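Local coordinates for interferon-inducible and double-stranded-dependent eIF-2kinase (Carassius auratus, PDB 4KMF), which binds Z-DNA through its Zalpha domain and, as a whole protein, is probably an eIF2alpha kinase, at residues 6-11 / 39-43; 46-50 / 58-62. One frame throughout, in Å; residues are numbered along the deposited sequence.

Interactions 1 and 2 adjoin one another in a single winged helix-turn-helix domain, their centres about 9 Å apart. Interaction 1 sets helix 33-45 across helix 2-17; interaction 2 is the hairpin that follows in the chain, and a probable hydrogen bond from Gln48 N to Leu43 O (2.8 Å) ties them at the end of the helix. On the apolar side, Ile11 CD1 meets Val49 CG1 at 3.6 Å. Nearer the DNA, the rings of Tyr41 and Trp59 meet edge-to-face, with Tyr41 CE1 3.6 Å from Trp59 CZ2. Tyr41 touches the DNA itself, whereas the nearest atom of interaction 2 stays about 5 Å from it.

Interaction 1. Residues 6-11 / 39-43; sequences MERKII and HLYNL. With nucleotides of chain B.
His39 meets Glu7 through its ring edge: ND1 donates to the anti lone pair of Glu7 OE2 at 3.0 Å, with the carboxylate turned 79° from the imidazole plane. Over a face of the same ring lies Met6 CB, a CH-pi contact, while Ile10 CD1 packs against His39 CB at 3.4 Å. Leu40 then offers CD2 to Ile10 CG2 (3.7 Å), branched aliphatic groups suited to the buried side of the helix. Tyr41 turns away to the DNA. Guanine C8 of DG5 of chain B sits above the centre of the Tyr41 ring, and Tyr41 OH donates to OP1 of DC4 of chain B at 2.7 Å. Asn42 supplies the second bond to Glu7 OE2, from ND2 at 3.2 Å with the acceptor in the amide plane. Glu7 spans the gap because its chain runs extended beyond CG (chi2 -171°). With alanine in place of Glu7, His39 ND1 and Asn42 ND2 would probably lose their shared acceptor, and the imidazole would be held in rotation by packing alone. Leu43 ends the walk, its CD1 against Ile11 CD1 (3.8 Å) and its CD2 against Glu7 CB and the carboxylate oxygen OE1. The axes of segments 6-11 and 39-43 cross at 83° with a closest approach of 10.3 Å; this is the DNA-recognition helix packed on the first helix of a winged helix-turn-helix Zalpha domain.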
ATOM      1  N   MET A   6      -0.961  20.927  -6.964  1.00 25.54           N
ATOM      2  CA  MET A   6      -1.326  19.609  -7.505  1.00 25.61           C
ATOM      3  C   MET A   6      -2.813  19.265  -7.296  1.00 24.19           C
ATOM      4  O   MET A   6      -3.460  18.731  -8.200  1.00 23.69           O
ATOM      5  CB  MET A   6      -0.492  18.518  -6.854  1.00 27.03           C
ATOM      6  CG  MET A   6      -0.216  17.347  -7.739  1.00 31.77           C
ATOM      7  SD  MET A   6       1.168  17.724  -8.852  1.00 43.41           S
ATOM      8  CE  MET A   6       0.264  18.360 -10.270  1.00 40.03           C
ATOM      9  N   GLU A   7      -3.326  19.535  -6.090  1.00 22.72           N
ATOM     10  CA  GLU A   7      -4.733  19.304  -5.797  1.00 22.10           C
ATOM     11  C   GLU A   7      -5.646  20.128  -6.696  1.00 22.75           C
ATOM     12  O   GLU A   7      -6.662  19.616  -7.193  1.00 23.61           O
ATOM     13  CB  GLU A   7      -5.013  19.432  -4.287  1.00 21.95           C
ATOM     14  CG  GLU A   7      -4.280  18.289  -3.539  1.00 22.04           C
ATOM     15  CD  GLU A   7      -4.590  18.091  -2.068  1.00 25.16           C
ATOM     16  OE1 GLU A   7      -5.387  18.856  -1.484  1.00 27.41           O
ATOM     17  OE2 GLU A   7      -4.026  17.112  -1.502  1.00 27.50           O
ATOM     18  N   ARG A   8      -5.257  21.377  -6.953  1.00 22.89           N
ATOM     19  CA  ARG A   8      -5.996  22.268  -7.859  1.00 23.94           C
ATOM     20  C   ARG A   8      -6.069  21.692  -9.259  1.00 22.87           C
ATOM     21  O   ARG A   8      -7.142  21.722  -9.896  1.00 23.15           O
ATOM     22  CB  ARG A   8      -5.316  23.638  -7.913  1.00 25.18           C
ATOM     23  CG  ARG A   8      -5.694  24.597  -6.800  1.00 30.62           C
ATOM     24  CD  ARG A   8      -4.750  25.800  -6.891  1.00 38.98           C
ATOM     25  NE  ARG A   8      -4.868  26.755  -5.786  1.00 48.20           N
ATOM     26  CZ  ARG A   8      -4.374  27.999  -5.818  1.00 52.08           C
ATOM     27  NH1 ARG A   8      -3.725  28.438  -6.893  1.00 54.26           N
ATOM     28  NH2 ARG A   8      -4.533  28.818  -4.780  1.00 55.35           N
ATOM     29  N   LYS A   9      -4.946  21.129  -9.718  1.00 22.38           N
ATOM     30  CA  LYS A   9      -4.895  20.490 -11.025  1.00 22.66           C
ATOM     31  C   LYS A   9      -5.822  19.277 -11.123  1.00 21.63           C
ATOM     32  O   LYS A   9      -6.473  19.081 -12.141  1.00 20.83           O
ATOM     33  CB  LYS A   9      -3.462  20.110 -11.369  1.00 23.41           C
ATOM     34  CG  LYS A   9      -2.579  21.325 -11.579  1.00 26.30           C
ATOM     35  CD  LYS A   9      -1.242  20.965 -12.209  1.00 33.30           C
ATOM     36  CE  LYS A   9      -0.427  22.228 -12.383  1.00 36.99           C
ATOM     37  NZ  LYS A   9       0.482  22.293 -13.593  1.00 40.24           N
ATOM     38  N   ILE A  10      -5.889  18.475 -10.058  1.00 20.69           N
ATOM     39  CA  ILE A  10      -6.796  17.323  -9.984  1.00 20.60           C
ATOM     40  C   ILE A  10      -8.256  17.789 -10.018  1.00 20.69           C
ATOM     41  O   ILE A  10      -9.082  17.227 -10.735  1.00 21.55           O
ATOM     42  CB  ILE A  10      -6.472  16.456  -8.729  1.00 20.72           C
ATOM     43  CG1 ILE A  10      -5.115  15.765  -8.921  1.00 19.44           C
ATOM     44  CG2 ILE A  10      -7.561  15.407  -8.431  1.00 18.93           C
ATOM     45  CD1 ILE A  10      -4.413  15.283  -7.618  1.00 21.20           C
ATOM     46  N   ILE A  11      -8.577  18.815  -9.238  1.00 21.17           N
ATOM     47  CA  ILE A  11      -9.932  19.394  -9.279  1.00 22.06           C
ATOM     48  C   ILE A  11     -10.301  19.905 -10.682  1.00 22.70           C
ATOM     49  O   ILE A  11     -11.412  19.648 -11.171  1.00 22.32           O
ATOM     50  CB  ILE A  11     -10.123  20.517  -8.208  1.00 22.53           C
ATOM     51  CG1 ILE A  11      -9.948  19.939  -6.796  1.00 21.78           C
ATOM     52  CG2 ILE A  11     -11.469  21.243  -8.353  1.00 23.93           C
ATOM     53  CD1 ILE A  11     -10.964  18.871  -6.397  1.00 24.38           C
ATOM     54  N   HIS A  39      -3.562  12.582  -2.863  1.00 17.05           N
ATOM     55  CA  HIS A  39      -4.301  13.813  -3.085  1.00 17.41           C
ATOM     56  C   HIS A  39      -5.806  13.637  -3.105  1.00 16.47           C
ATOM     57  O   HIS A  39      -6.521  14.469  -2.539  1.00 15.04           O
ATOM     58  CB  HIS A  39      -3.806  14.521  -4.341  1.00 18.07           C
ATOM     59  CG  HIS A  39      -2.390  14.985  -4.239  1.00 21.16           C
ATOM     60  ND1 HIS A  39      -1.931  15.761  -3.190  1.00 23.34           N
ATOM     61  CD2 HIS A  39      -1.321  14.760  -5.035  1.00 25.23           C
ATOM     62  CE1 HIS A  39      -0.644  16.007  -3.358  1.00 27.38           C
ATOM     63  NE2 HIS A  39      -0.248  15.412  -4.471  1.00 26.49           N
ATOM     64  N   LEU A  40      -6.304  12.583  -3.756  1.00 16.07           N
ATOM     65  CA  LEU A  40      -7.763  12.359  -3.811  1.00 15.64           C
ATOM     66  C   LEU A  40      -8.347  12.170  -2.395  1.00 15.78           C
ATOM     67  O   LEU A  40      -9.397  12.724  -2.078  1.00 15.83           O
ATOM     68  CB  LEU A  40      -8.096  11.135  -4.671  1.00 14.00           C
ATOM     69  CG  LEU A  40      -7.964  11.426  -6.179  1.00 16.49           C
ATOM     70  CD1 LEU A  40      -8.061  10.141  -7.010  1.00 16.97           C
ATOM     71  CD2 LEU A  40      -8.965  12.491  -6.622  1.00 17.92           C
ATOM     72  N   TYR A  41      -7.668  11.384  -1.553  1.00 15.87           N
ATOM     73  CA  TYR A  41      -8.174  11.165  -0.198  1.00 16.08           C
ATOM     74  C   TYR A  41      -8.047  12.413   0.680  1.00 17.31           C
ATOM     75  O   TYR A  41      -8.940  12.652   1.497  1.00 17.20           O
ATOM     76  CB  TYR A  41      -7.565   9.907   0.454  1.00 16.18           C
ATOM     77  CG  TYR A  41      -8.181   8.623  -0.089  1.00 15.04           C
ATOM     78  CD1 TYR A  41      -7.624   7.976  -1.216  1.00 13.47           C
ATOM     79  CD2 TYR A  41      -9.320   8.066   0.496  1.00 16.01           C
ATOM     80  CE1 TYR A  41      -8.188   6.812  -1.744  1.00 13.64           C
ATOM     81  CE2 TYR A  41      -9.901   6.893  -0.035  1.00 15.78           C
ATOM     82  CZ  TYR A  41      -9.331   6.282  -1.167  1.00 14.41           C
ATOM     83  OH  TYR A  41      -9.923   5.133  -1.674  1.00 16.06           O
ATOM     84  N   ASN A  42      -6.995  13.234   0.487  1.00 17.17           N
ATOM     85  CA  ASN A  42      -6.940  14.557   1.172  1.00 17.77           C
ATOM     86  C   ASN A  42      -8.097  15.431   0.705  1.00 17.93           C
ATOM     87  O   ASN A  42      -8.766  16.064   1.525  1.00 18.77           O
ATOM     88  CB  ASN A  42      -5.659  15.334   0.821  1.00 18.55           C
ATOM     89  CG  ASN A  42      -4.406  14.738   1.408  1.00 20.51           C
ATOM     90  OD1 ASN A  42      -4.443  14.019   2.391  1.00 23.03           O
ATOM     91  ND2 ASN A  42      -3.268  15.108   0.833  1.00 24.52           N
ATOM     92  N   LEU A  43      -8.342  15.448  -0.611  1.00 18.27           N
ATOM     93  CA  LEU A  43      -9.460  16.210  -1.189  1.00 17.78           C
ATOM     94  C   LEU A  43     -10.802  15.708  -0.667  1.00 18.12           C
ATOM     95  O   LEU A  43     -11.750  16.461  -0.567  1.00 19.28           O
ATOM     96  CB  LEU A  43      -9.412  16.185  -2.720  1.00 17.41           C
ATOM     97  CG  LEU A  43      -8.359  17.062  -3.382  1.00 16.57           C
ATOM     98  CD1 LEU A  43      -8.265  16.739  -4.849  1.00 18.64           C
ATOM     99  CD2 LEU A  43      -8.723  18.549  -3.166  1.00 17.51           C
TER
ATOM    100  P    DG B   5      -2.284   3.735  -3.466  1.00 18.98           P
ATOM    101  OP1  DG B   5      -2.895   3.784  -4.798  1.00 18.71           O
ATOM    102  OP2  DG B   5      -0.818   3.500  -3.294  1.00 21.56           O
ATOM    103  O5'  DG B   5      -2.658   5.056  -2.649  1.00 17.92           O
ATOM    104  C5'  DG B   5      -2.130   5.257  -1.335  1.00 16.94           C
ATOM    105  C4'  DG B   5      -2.828   6.476  -0.778  1.00 18.28           C
ATOM    106  O4'  DG B   5      -4.255   6.276  -0.674  1.00 18.38           O
ATOM    107  C3'  DG B   5      -2.328   6.815   0.607  1.00 21.30           C
ATOM    108  O3'  DG B   5      -1.432   7.894   0.393  1.00 22.83           O
ATOM    109  C2'  DG B   5      -3.556   7.303   1.359  1.00 18.52           C
ATOM    110  C1'  DG B   5      -4.739   6.824   0.551  1.00 19.26           C
ATOM    111  N9   DG B   5      -5.472   5.718   1.178  1.00 17.40           N
ATOM    112  C8   DG B   5      -6.830   5.673   1.425  1.00 17.92           C
ATOM    113  N7   DG B   5      -7.223   4.555   1.962  1.00 17.23           N
ATOM    114  C5   DG B   5      -6.048   3.804   2.106  1.00 17.46           C
ATOM    115  C6   DG B   5      -5.879   2.486   2.615  1.00 16.85           C
ATOM    116  O6   DG B   5      -6.786   1.760   3.062  1.00 17.63           O
ATOM    117  N1   DG B   5      -4.542   2.052   2.593  1.00 16.26           N
ATOM    118  C2   DG B   5      -3.498   2.826   2.109  1.00 16.74           C
ATOM    119  N2   DG B   5      -2.281   2.261   2.138  1.00 18.56           N
ATOM    120  N3   DG B   5      -3.663   4.069   1.566  1.00 17.69           N
ATOM    121  C4   DG B   5      -4.955   4.510   1.638  1.00 16.70           C
ATOM    122  P    DC B   4      -8.048   2.766  -3.630  1.00 17.70           P
ATOM    123  OP1  DC B   4      -8.478   4.181  -3.737  1.00 17.42           O
ATOM    124  OP2  DC B   4      -7.304   2.222  -4.760  1.00 18.03           O
ATOM    125  O5'  DC B   4      -7.203   2.525  -2.310  1.00 17.83           O
ATOM    126  C5'  DC B   4      -6.389   3.575  -1.724  1.00 16.20           C
ATOM    127  C4'  DC B   4      -5.012   2.982  -1.406  1.00 16.36           C
ATOM    128  O4'  DC B   4      -5.137   1.960  -0.384  1.00 17.49           O
ATOM    129  C3'  DC B   4      -4.313   2.282  -2.571  1.00 15.49           C
ATOM    130  O3'  DC B   4      -2.905   2.564  -2.560  1.00 17.70           O
ATOM    131  C2'  DC B   4      -4.537   0.803  -2.307  1.00 14.34           C
ATOM    132  C1'  DC B   4      -4.401   0.817  -0.803  1.00 15.75           C
ATOM    133  N1   DC B   4      -4.952  -0.394  -0.178  1.00 15.50           N
ATOM    134  C2   DC B   4      -4.140  -1.525  -0.039  1.00 14.84           C
ATOM    135  O2   DC B   4      -2.979  -1.488  -0.438  1.00 14.93           O
ATOM    136  N3   DC B   4      -4.660  -2.638   0.551  1.00 15.13           N
ATOM    137  C4   DC B   4      -5.942  -2.648   0.955  1.00 15.50           C
ATOM    138  N4   DC B   4      -6.406  -3.732   1.556  1.00 15.78           N
ATOM    139  C5   DC B   4      -6.790  -1.494   0.831  1.00 15.74           C
ATOM    140  C6   DC B   4      -6.267  -0.405   0.251  1.00 16.36           C
TER

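Interaction 2. Residues 46-50 / 58-62; sequences SNQVF and VWDLM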
ATOM      1  N   SER A  46     -11.200  17.139   2.787  1.00 20.67           N
ATOM      2  CA  SER A  46     -11.437  18.568   2.733  1.00 20.19           C
ATOM      3  C   SER A  46     -12.731  18.896   2.013  1.00 20.30           C
ATOM      4  O   SER A  46     -12.998  20.058   1.704  1.00 20.16           O
ATOM      5  CB  SER A  46     -10.238  19.318   2.147  1.00 20.88           C
ATOM      6  OG  SER A  46      -9.975  18.956   0.805  1.00 19.99           O
ATOM      7  N   ASN A  47     -13.527  17.858   1.755  1.00 20.11           N
ATOM      8  CA  ASN A  47     -14.900  17.973   1.228  1.00 21.27           C
ATOM      9  C   ASN A  47     -14.932  18.557  -0.184  1.00 20.93           C
ATOM     10  O   ASN A  47     -15.882  19.241  -0.580  1.00 21.98           O
ATOM     11  CB  ASN A  47     -15.810  18.733   2.214  1.00 22.27           C
ATOM     12  CG  ASN A  47     -17.281  18.670   1.827  1.00 23.86           C
ATOM     13  OD1 ASN A  47     -17.816  17.602   1.511  1.00 26.60           O
ATOM     14  ND2 ASN A  47     -17.950  19.831   1.847  1.00 27.35           N
ATOM     15  N   GLN A  48     -13.909  18.254  -0.976  1.00 20.07           N
ATOM     16  CA  GLN A  48     -13.877  18.772  -2.347  1.00 20.28           C
ATOM     17  C   GLN A  48     -14.259  17.696  -3.372  1.00 20.24           C
ATOM     18  O   GLN A  48     -14.704  18.006  -4.479  1.00 21.20           O
ATOM     19  CB  GLN A  48     -12.497  19.339  -2.665  1.00 19.70           C
ATOM     20  CG  GLN A  48     -12.126  20.522  -1.753  1.00 22.64           C
ATOM     21  CD  GLN A  48     -10.765  21.098  -2.058  1.00 26.18           C
ATOM     22  OE1 GLN A  48      -9.780  20.905  -1.304  1.00 28.66           O
ATOM     23  NE2 GLN A  48     -10.679  21.791  -3.172  1.00 26.79           N
ATOM     24  N   VAL A  49     -14.040  16.437  -3.016  1.00 19.88           N
ATOM     25  CA  VAL A  49     -14.368  15.307  -3.875  1.00 18.93           C
ATOM     26  C   VAL A  49     -15.003  14.207  -3.040  1.00 19.51           C
ATOM     27  O   VAL A  49     -14.913  14.237  -1.815  1.00 20.77           O
ATOM     28  CB  VAL A  49     -13.113  14.702  -4.657  1.00 18.59           C
ATOM     29  CG1 VAL A  49     -12.407  15.747  -5.519  1.00 18.19           C
ATOM     30  CG2 VAL A  49     -12.128  14.050  -3.718  1.00 17.94           C
ATOM     31  N   PHE A  50     -15.656  13.257  -3.706  1.00 19.94           N
ATOM     32  CA  PHE A  50     -16.153  12.030  -3.058  1.00 20.93           C
ATOM     33  C   PHE A  50     -15.860  10.831  -3.963  1.00 21.87           C
ATOM     34  O   PHE A  50     -15.691  10.968  -5.180  1.00 19.89           O
ATOM     35  CB  PHE A  50     -17.657  12.140  -2.743  1.00 21.03           C
ATOM     36  CG  PHE A  50     -18.511  12.150  -3.963  1.00 21.32           C
ATOM     37  CD1 PHE A  50     -19.094  10.967  -4.422  1.00 24.45           C
ATOM     38  CD2 PHE A  50     -18.700  13.325  -4.680  1.00 23.56           C
ATOM     39  CE1 PHE A  50     -19.885  10.986  -5.586  1.00 25.90           C
ATOM     40  CE2 PHE A  50     -19.474  13.346  -5.832  1.00 26.11           C
ATOM     41  CZ  PHE A  50     -20.061  12.176  -6.287  1.00 26.77           C
ATOM     42  N   VAL A  58     -14.696   5.505  -8.252  1.00 19.99           N
ATOM     43  CA  VAL A  58     -14.909   6.586  -9.216  1.00 19.84           C
ATOM     44  C   VAL A  58     -14.994   7.888  -8.419  1.00 19.83           C
ATOM     45  O   VAL A  58     -15.693   7.962  -7.383  1.00 21.88           O
ATOM     46  CB  VAL A  58     -16.176   6.327 -10.051  1.00 19.93           C
ATOM     47  CG1 VAL A  58     -16.511   7.526 -10.926  1.00 21.00           C
ATOM     48  CG2 VAL A  58     -15.996   5.068 -10.879  1.00 20.44           C
ATOM     49  N   TRP A  59     -14.244   8.898  -8.852  1.00 18.77           N
ATOM     50  CA  TRP A  59     -14.107  10.134  -8.072  1.00 18.67           C
ATOM     51  C   TRP A  59     -14.821  11.239  -8.795  1.00 19.51           C
ATOM     52  O   TRP A  59     -14.793  11.286 -10.041  1.00 19.76           O
ATOM     53  CB  TRP A  59     -12.644  10.506  -7.939  1.00 17.71           C
ATOM     54  CG  TRP A  59     -11.892   9.526  -7.088  1.00 16.36           C
ATOM     55  CD1 TRP A  59     -11.222   8.397  -7.510  1.00 16.11           C
ATOM     56  CD2 TRP A  59     -11.733   9.594  -5.671  1.00 17.49           C
ATOM     57  NE1 TRP A  59     -10.673   7.745  -6.421  1.00 16.54           N
ATOM     58  CE2 TRP A  59     -10.966   8.462  -5.286  1.00 15.94           C
ATOM     59  CE3 TRP A  59     -12.177  10.508  -4.668  1.00 15.38           C
ATOM     60  CZ2 TRP A  59     -10.604   8.222  -3.933  1.00 19.65           C
ATOM     61  CZ3 TRP A  59     -11.816  10.278  -3.337  1.00 15.78           C
ATOM     62  CH2 TRP A  59     -11.027   9.138  -2.984  1.00 17.14           C
ATOM     63  N   ASP A  60     -15.472  12.116  -8.040  1.00 19.98           N
ATOM     64  CA  ASP A  60     -16.064  13.302  -8.659  1.00 21.54           C
ATOM     65  C   ASP A  60     -16.109  14.459  -7.677  1.00 22.55           C
ATOM     66  O   ASP A  60     -15.808  14.297  -6.494  1.00 21.64           O
ATOM     67  CB  ASP A  60     -17.474  12.979  -9.150  1.00 22.24           C
ATOM     68  CG  ASP A  60     -17.922  13.903 -10.236  1.00 25.41           C
ATOM     69  OD1 ASP A  60     -19.048  13.699 -10.692  1.00 29.28           O
ATOM     70  OD2 ASP A  60     -17.143  14.806 -10.660  1.00 27.94           O
ATOM     71  N   LEU A  61     -16.471  15.636  -8.185  1.00 23.47           N
ATOM     72  CA  LEU A  61     -16.544  16.851  -7.379  1.00 25.13           C
ATOM     73  C   LEU A  61     -17.743  16.880  -6.443  1.00 25.85           C
ATOM     74  O   LEU A  61     -18.837  16.493  -6.832  1.00 26.63           O
ATOM     75  CB  LEU A  61     -16.586  18.078  -8.298  1.00 24.83           C
ATOM     76  CG  LEU A  61     -15.388  18.274  -9.224  1.00 24.93           C
ATOM     77  CD1 LEU A  61     -15.625  19.439 -10.098  1.00 26.23           C
ATOM     78  CD2 LEU A  61     -14.092  18.494  -8.443  1.00 26.30           C
ATOM     79  N   MET A  62     -17.538  17.332  -5.205  1.00 27.97           N
ATOM     80  CA  MET A  62     -18.642  17.581  -4.280  1.00 29.66           C
ATOM     81  C   MET A  62     -19.516  18.709  -4.807  1.00 30.38           C
ATOM     82  O   MET A  62     -18.995  19.627  -5.429  1.00 31.55           O
ATOM     83  CB  MET A  62     -18.123  17.960  -2.907  1.00 30.56           C
ATOM     84  CG  MET A  62     -17.799  16.808  -2.045  1.00 34.96           C
ATOM     85  SD  MET A  62     -19.245  15.968  -1.364  1.00 44.62           S
ATOM     86  CE  MET A  62     -18.356  14.796  -0.337  1.00 44.68           C
TER
HETATM   87  O   HOH W   1     -17.698   9.527  -7.412  1.00 32.90           O
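Phe50 turns the edge of its ring to Leu61, whose carbonyl O lies in the ring plane 3.4 Å from CE2. The Met62 sulfur stands oblique to this ring, with SD 5.4 Å from its centroid, a Met-aromatic contact, and Met62 CE packs on Phe50 CB. Beside the ring, Asp60 points the same way, its CB touching the CE2 and CZ end. This follows from chi1 of Phe50 (69°), which sets CG between the backbone N and the carbonyl carbon and so swings the ring across the neighbouring strand. The indole of Trp59 meets Val49 obliquely: the methyl CG2 comes to 3.7 Å from CE3. A beta-branched valine suits this place, since its other methyl, CG1, faces Ile11 of helix 2-17, and the side chain also touches Leu14.

The backbones hold the strands together. Phe50 N gives a hydrogen bond to Asp60 O at 3.0 Å, and Asp60 N returns one to Phe50 O at 3.1 Å. Val49 and Leu61 form the adjacent non-hydrogen-bonded pair, and Val49 CA makes a CA-H...O contact with Asp60 O. Met62 N reaches Gln48 O at 3.0 Å, approaching from above the carbonyl plane. Val49 O, in contrast, is buried without a polar partner, with Met62 CE nearby. A water donates to Val58 O and weakly to Phe50 O. Where helix 33-45 gives way to the hairpin, Asn47, with positive phi, is the C-prime residue of a Schellman motif that ends the helix, a place that suits asparagine because it tolerates positive phi better than most non-glycine residues; its OD1 lies 3.4 Å from Met62 CE. Strand 58-61 is the middle of three strands, and Trp59 also pairs by backbone with Ser20. The whole is the antiparallel beta hairpin, or wing, of a winged helix-turn-helix fold.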